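Long-range contacts in beta-L-arabinobiosidase (Bacteroides thetaiotaomicron, PDB 5MQR), which is a glycoside hydrolase of a gut bacterium that probably releases beta-L-arabinobiose and takes part in the breakdown of plant pectin: residues V473-S478 with Y602-V607; K528-E533 with Y546-R551. All blocks are in the same frame, centred on the assembly; numbering follows the deposited sequence. Where two conformers were deposited one is given.

Interaction 1 of 2, residues V473-S478 with Y602-V607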
loop_
_atom_site.group_PDB
_atom_site.type_symbol
_atom_site.label_atom_id
_atom_site.label_comp_id
_atom_site.label_asym_id
_atom_site.label_seq_id
_atom_site.Cartn_x
_atom_site.Cartn_y
_atom_site.Cartn_z
ATOM N N VAL A 473 8.740 0.747 21.534
ATOM C CA VAL A 473 7.308 0.843 21.741
ATOM C C VAL A 473 7.121 1.588 23.042
ATOM O O VAL A 473 7.647 1.161 24.054
ATOM C CB VAL A 473 6.675 -0.561 21.872
ATOM C CG1 VAL A 473 5.174 -0.464 22.164
ATOM C CG2 VAL A 473 6.924 -1.350 20.594
ATOM N N SER A 474 6.400 2.698 23.039
ATOM C CA SER A 474 6.079 3.339 24.294
ATOM C C SER A 474 4.609 3.679 24.392
ATOM O O SER A 474 3.920 3.828 23.387
ATOM C CB SER A 474 6.939 4.574 24.517
ATOM O OG SER A 474 6.656 5.517 23.523
ATOM N N PHE A 475 4.133 3.756 25.623
ATOM C CA PHE A 475 2.738 4.052 25.887
ATOM C C PHE A 475 2.571 4.318 27.357
ATOM O O PHE A 475 3.396 3.891 28.164
ATOM C CB PHE A 475 1.799 2.899 25.434
ATOM C CG PHE A 475 2.149 1.551 26.015
ATOM C CD1 PHE A 475 1.606 1.140 27.229
ATOM C CD2 PHE A 475 3.012 0.689 25.346
ATOM C CE1 PHE A 475 1.934 -0.083 27.770
ATOM C CE2 PHE A 475 3.337 -0.547 25.893
ATOM C CZ PHE A 475 2.802 -0.928 27.104
ATOM N N ASP A 476 1.511 5.047 27.691
ATOM C CA ASP A 476 1.093 5.236 29.074
ATOM C C ASP A 476 0.051 4.189 29.418
ATOM O O ASP A 476 -0.813 3.888 28.614
ATOM C CB ASP A 476 0.543 6.640 29.288
ATOM C CG ASP A 476 1.587 7.696 29.086
ATOM O OD1 ASP A 476 2.643 7.612 29.740
ATOM O OD2 ASP A 476 1.374 8.609 28.269
ATOM N N LEU A 477 0.134 3.663 30.631
ATOM C CA LEU A 477 -0.650 2.516 31.076
ATOM C C LEU A 477 -1.204 2.816 32.446
ATOM O O LEU A 477 -0.466 3.248 33.344
ATOM C CB LEU A 477 0.259 1.294 31.188
ATOM C CG LEU A 477 -0.273 -0.030 31.723
ATOM C CD1 LEU A 477 -1.382 -0.604 30.856
ATOM C CD2 LEU A 477 0.901 -0.996 31.786
ATOM N N SER A 478 -2.487 2.557 32.619
ATOM C CA SER A 478 -3.139 2.645 33.928
ATOM C C SER A 478 -4.064 1.465 34.096
ATOM O O SER A 478 -4.759 1.094 33.158
ATOM C CB SER A 478 -3.949 3.926 34.021
ATOM O OG SER A 478 -4.285 4.196 35.372
ATOM N N TYR A 602 -8.418 -1.676 32.102
ATOM C CA TYR A 602 -7.080 -1.169 31.754
ATOM C C TYR A 602 -7.216 -0.043 30.753
ATOM O O TYR A 602 -8.123 -0.039 29.926
ATOM C CB TYR A 602 -6.210 -2.281 31.173
ATOM C CG TYR A 602 -6.131 -3.470 32.090
ATOM C CD1 TYR A 602 -5.218 -3.504 33.139
ATOM C CD2 TYR A 602 -7.030 -4.537 31.960
ATOM C CE1 TYR A 602 -5.167 -4.588 34.015
ATOM C CE2 TYR A 602 -6.992 -5.611 32.843
ATOM C CZ TYR A 602 -6.052 -5.637 33.852
ATOM O OH TYR A 602 -6.011 -6.709 34.701
ATOM N N ARG A 603 -6.301 0.909 30.826
ATOM C CA ARG A 603 -6.299 2.039 29.924
ATOM C C ARG A 603 -4.907 2.271 29.311
ATOM O O ARG A 603 -3.897 2.187 30.014
ATOM C CB ARG A 603 -6.707 3.268 30.688
ATOM C CG ARG A 603 -8.157 3.281 31.100
ATOM C CD ARG A 603 -8.378 4.466 32.006
ATOM N NE ARG A 603 -9.769 4.629 32.374
ATOM C CZ ARG A 603 -10.415 3.898 33.273
ATOM N NH1 ARG A 603 -9.824 2.892 33.904
ATOM N NH2 ARG A 603 -11.684 4.164 33.529
ATOM N N ILE A 604 -4.855 2.566 28.011
ATOM C CA ILE A 604 -3.595 2.970 27.378
ATOM C C ILE A 604 -3.768 4.289 26.639
ATOM O O ILE A 604 -4.866 4.649 26.235
ATOM C CB ILE A 604 -2.983 1.872 26.474
ATOM C CG1 ILE A 604 -3.944 1.473 25.356
ATOM C CG2 ILE A 604 -2.634 0.645 27.311
ATOM C CD1 ILE A 604 -3.351 0.510 24.340
ATOM N N ALA A 605 -2.662 5.011 26.517
ATOM C CA ALA A 605 -2.624 6.290 25.845
ATOM C C ALA A 605 -1.254 6.546 25.216
ATOM O O ALA A 605 -0.246 6.011 25.663
ATOM C CB ALA A 605 -2.944 7.404 26.836
ATOM N N ASN A 606 -1.239 7.396 24.194
ATOM C CA ASN A 606 -0.002 7.926 23.609
ATOM C C ASN A 606 0.898 6.794 23.113
ATOM O O ASN A 606 2.072 6.706 23.480
ATOM C CB ASN A 606 0.732 8.823 24.610
ATOM C CG ASN A 606 -0.115 9.984 25.069
ATOM O OD1 ASN A 606 -0.651 10.733 24.259
ATOM N ND2 ASN A 606 -0.236 10.140 26.366
ATOM N N VAL A 607 0.327 5.927 22.290
ATOM C CA VAL A 607 1.025 4.758 21.841
ATOM C C VAL A 607 1.938 5.220 20.705
ATOM O O VAL A 607 1.440 5.734 19.706
ATOM C CB VAL A 607 0.036 3.690 21.345
ATOM C CG1 VAL A 607 0.792 2.487 20.815
ATOM C CG2 VAL A 607 -0.918 3.292 22.459
HETATM O O HOH W 1 4.462 7.528 24.458
HETATM O O HOH W 2 -7.295 1.901 34.173
#
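Y602 meets S478 through its backbone, its CA lying 3.5 Å from S478 O. That same oxygen accepts R603 N at 2.8 Å, while R603 O takes S478 N, which makes R603 and S478 a hydrogen-bonded antiparallel pair. The extended R603 chain leads its guanidinium to a salt bridge with E444. I604 opposes L477 as a non-hydrogen-bonded pair, and its CG2 touches L477 CD1 at 4.0 Å. This apolar face, with F475 edge-to-face against F569 and L477 on L487, packs strands 470-479 and 600-610 against a second sheet, as in a beta-sandwich. A605 exchanges two backbone bonds with D476, the shorter being D476 N to A605 O at 2.9 Å. N606, at positive phi, interrupts the regular pairing, and F475 CA has V607 CA as its nearest counterpart. The N606 CG stands anti to its carbonyl carbon (chi1 -59°). From there ND2 donates to D476 OD2 at 2.9 Å, nearly straight. The amide and carboxylate planes are perpendicular (90°). D476 OD1 is hydrogen-bonded to H531 ND1; an alanine in place of this aspartate would probably leave N606 ND2 and H531 ND1 without their carboxylate partners and the amide freer to turn. V607 CG2 finally reaches F475 CB at 4.0 Å.

Interaction 2 of 2, residues K528-E533 with Y546-R551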
loop_
_atom_site.group_PDB
_atom_site.type_symbol
_atom_site.label_atom_id
_atom_site.label_comp_id
_atom_site.label_asym_id
_atom_site.label_seq_id
_atom_site.Cartn_x
_atom_site.Cartn_y
_atom_site.Cartn_z
ATOM N N LYS A 528 -2.908 4.640 38.775
ATOM C CA LYS A 528 -1.649 5.339 38.603
ATOM C C LYS A 528 -1.235 5.162 37.144
ATOM O O LYS A 528 -1.403 4.082 36.563
ATOM C CB LYS A 528 -0.630 4.714 39.552
ATOM C CG LYS A 528 0.588 5.556 39.867
ATOM C CD LYS A 528 1.252 5.127 41.179
ATOM C CE LYS A 528 2.392 6.072 41.563
ATOM N NZ LYS A 528 3.465 6.053 40.529
ATOM N N THR A 529 -0.720 6.229 36.553
ATOM C CA THR A 529 -0.262 6.230 35.179
ATOM C C THR A 529 1.254 5.945 35.155
ATOM O O THR A 529 2.036 6.661 35.784
ATOM C CB THR A 529 -0.591 7.582 34.521
ATOM O OG1 THR A 529 -2.016 7.714 34.436
ATOM C CG2 THR A 529 0.004 7.689 33.110
ATOM N N TYR A 530 1.634 4.891 34.432
ATOM C CA TYR A 530 3.018 4.466 34.255
ATOM C C TYR A 530 3.414 4.689 32.787
ATOM O O TYR A 530 2.671 4.313 31.881
ATOM C CB TYR A 530 3.151 2.979 34.582
ATOM C CG TYR A 530 2.852 2.620 36.020
ATOM C CD1 TYR A 530 3.767 2.906 37.039
ATOM C CD2 TYR A 530 1.670 1.988 36.368
ATOM C CE1 TYR A 530 3.506 2.573 38.365
ATOM C CE2 TYR A 530 1.405 1.652 37.685
ATOM C CZ TYR A 530 2.327 1.952 38.672
ATOM O OH TYR A 530 2.053 1.609 39.948
ATOM N N HIS A 531 4.558 5.326 32.553
ATOM C CA HIS A 531 5.068 5.454 31.223
ATOM C C HIS A 531 5.971 4.251 30.922
ATOM O O HIS A 531 7.035 4.099 31.530
ATOM C CB HIS A 531 5.817 6.769 31.039
ATOM C CG HIS A 531 6.182 7.016 29.615
ATOM N ND1 HIS A 531 5.232 7.219 28.636
ATOM C CD2 HIS A 531 7.382 7.025 28.985
ATOM C CE1 HIS A 531 5.835 7.355 27.466
ATOM N NE2 HIS A 531 7.138 7.247 27.652
ATOM N N VAL A 532 5.527 3.409 29.995
ATOM C CA VAL A 532 6.218 2.173 29.665
ATOM C C VAL A 532 6.927 2.325 28.342
ATOM O O VAL A 532 6.318 2.803 27.390
ATOM C CB VAL A 532 5.257 0.984 29.531
ATOM C CG1 VAL A 532 6.047 -0.312 29.354
ATOM C CG2 VAL A 532 4.373 0.899 30.768
ATOM N N GLU A 533 8.209 1.944 28.304
ATOM C CA GLU A 533 8.969 1.884 27.043
ATOM C C GLU A 533 9.619 0.516 26.937
ATOM O O GLU A 533 10.283 0.050 27.843
ATOM C CB GLU A 533 10.040 2.989 26.898
ATOM C CG GLU A 533 10.623 3.052 25.470
ATOM C CD GLU A 533 11.511 4.255 25.183
ATOM O OE1 GLU A 533 11.852 4.984 26.131
ATOM O OE2 GLU A 533 11.885 4.463 23.994
ATOM N N TYR A 546 11.323 -0.208 30.329
ATOM C CA TYR A 546 11.505 0.943 31.187
ATOM C C TYR A 546 10.141 1.377 31.689
ATOM O O TYR A 546 9.152 1.354 30.951
ATOM C CB TYR A 546 12.164 2.094 30.424
ATOM C CG TYR A 546 13.558 1.791 29.885
ATOM C CD1 TYR A 546 13.740 1.112 28.679
ATOM C CD2 TYR A 546 14.696 2.202 30.584
ATOM C CE1 TYR A 546 15.025 0.842 28.194
ATOM C CE2 TYR A 546 15.973 1.954 30.104
ATOM C CZ TYR A 546 16.132 1.266 28.923
ATOM O OH TYR A 546 17.409 1.023 28.494
ATOM N N VAL A 547 10.097 1.774 32.954
ATOM C CA VAL A 547 8.924 2.393 33.513
ATOM C C VAL A 547 9.333 3.728 34.109
ATOM O O VAL A 547 10.270 3.799 34.945
ATOM C CB VAL A 547 8.269 1.495 34.570
ATOM C CG1 VAL A 547 7.168 2.261 35.316
ATOM C CG2 VAL A 547 7.720 0.235 33.900
ATOM N N ASP A 548 8.628 4.779 33.675
ATOM C CA ASP A 548 8.897 6.156 34.133
ATOM C C ASP A 548 10.381 6.500 33.994
ATOM O O ASP A 548 10.971 7.103 34.870
ATOM C CB ASP A 548 8.413 6.364 35.587
ATOM C CG ASP A 548 6.900 6.149 35.752
ATOM O OD1 ASP A 548 6.155 6.334 34.770
ATOM O OD2 ASP A 548 6.452 5.829 36.884
ATOM N N GLY A 549 10.984 6.083 32.891
ATOM C CA GLY A 549 12.385 6.376 32.622
ATOM C C GLY A 549 13.437 5.456 33.247
ATOM O O GLY A 549 14.603 5.618 32.954
ATOM N N LYS A 550 13.044 4.489 34.081
ATOM C CA LYS A 550 14.000 3.587 34.728
ATOM C C LYS A 550 13.874 2.164 34.227
ATOM O O LYS A 550 12.773 1.639 34.116
ATOM C CB LYS A 550 13.826 3.640 36.244
ATOM C CG LYS A 550 14.534 4.866 36.827
ATOM C CD LYS A 550 13.776 5.556 37.960
ATOM C CE LYS A 550 14.399 6.924 38.231
ATOM N NZ LYS A 550 13.982 7.424 39.569
ATOM N N ARG A 551 15.013 1.535 33.959
ATOM C CA ARG A 551 15.001 0.165 33.506
ATOM C C ARG A 551 14.593 -0.778 34.621
ATOM O O ARG A 551 15.159 -0.758 35.692
ATOM C CB ARG A 551 16.341 -0.274 32.906
ATOM C CG ARG A 551 16.103 -1.402 31.892
ATOM C CD ARG A 551 17.357 -1.853 31.185
ATOM N NE ARG A 551 18.332 -2.379 32.145
ATOM C CZ ARG A 551 19.487 -2.945 31.804
ATOM N NH1 ARG A 551 19.822 -3.091 30.517
ATOM N NH2 ARG A 551 20.313 -3.376 32.756
HETATM O O HOH W 3 4.110 6.676 37.510
HETATM O O HOH W 4 3.869 8.353 34.500
HETATM O O HOH W 5 9.921 4.564 30.827
#
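H531 and D548 join by two bonds at the open end of the hairpin of strands 530-537 and 542-547, where a type I' turn from V547 to K550 leads into strand 550-556. One is ordinary, D548 N to H531 O at 2.8 Å; the other uses the side chain. D548 CG stands anti to its own carbonyl carbon (chi1 -61°), which carries the carboxylate toward strand 530-537. There D548 OD1 accepts H531 N at 2.9 Å. The bond is almost straight (175°) and runs nearly along the C-O axis. The carboxylate thus does the work of a backbone carbonyl at the end of the ladder. D548 OD2 lies 4.0 Å from Y530 CD1, the ring and carboxylate planes 21° apart. Y530 CD1 also touches V547 CG1 at 3.9 Å, meeting it obliquely; both side chains rest on M522, and Y530 OH is hydrogen-bonded to E525 N. E533 and Y546 form a hydrogen-bonded antiparallel pair, their side chains on the face opposite V532 and V547. Y546 CD1 comes to 3.7 Å from E533 O, which lies in the ring plane at its edge, while R551 CG covers one face near the rim. G549 has backbone angles that would jam a CB against the preceding carbonyl; its N donates to a water 2.8 Å away, which in turn donates to H531 O.

Both interactions belong to one antiparallel sheet, in which strands 470-479 and 530-537 are neighbours, and along the chain interaction 2 is nested within the loop that interaction 1 closes. Interaction 1 is the more buried, with 8 of its 11 touching residues buried and none exposed, and it joins strands far apart in sequence; interaction 2 is a local hairpin contact with 3 of 8 buried. Both send apolar side chains toward the second sheet; interaction 2 differs in that its D548 carboxylate at the turn is met by waters, while in interaction 1 the D476 carboxylate is held by N606 and H531. They connect through F475 O and V532 N, probably hydrogen-bonded at 2.8 Å, about 10 Å separating their centres.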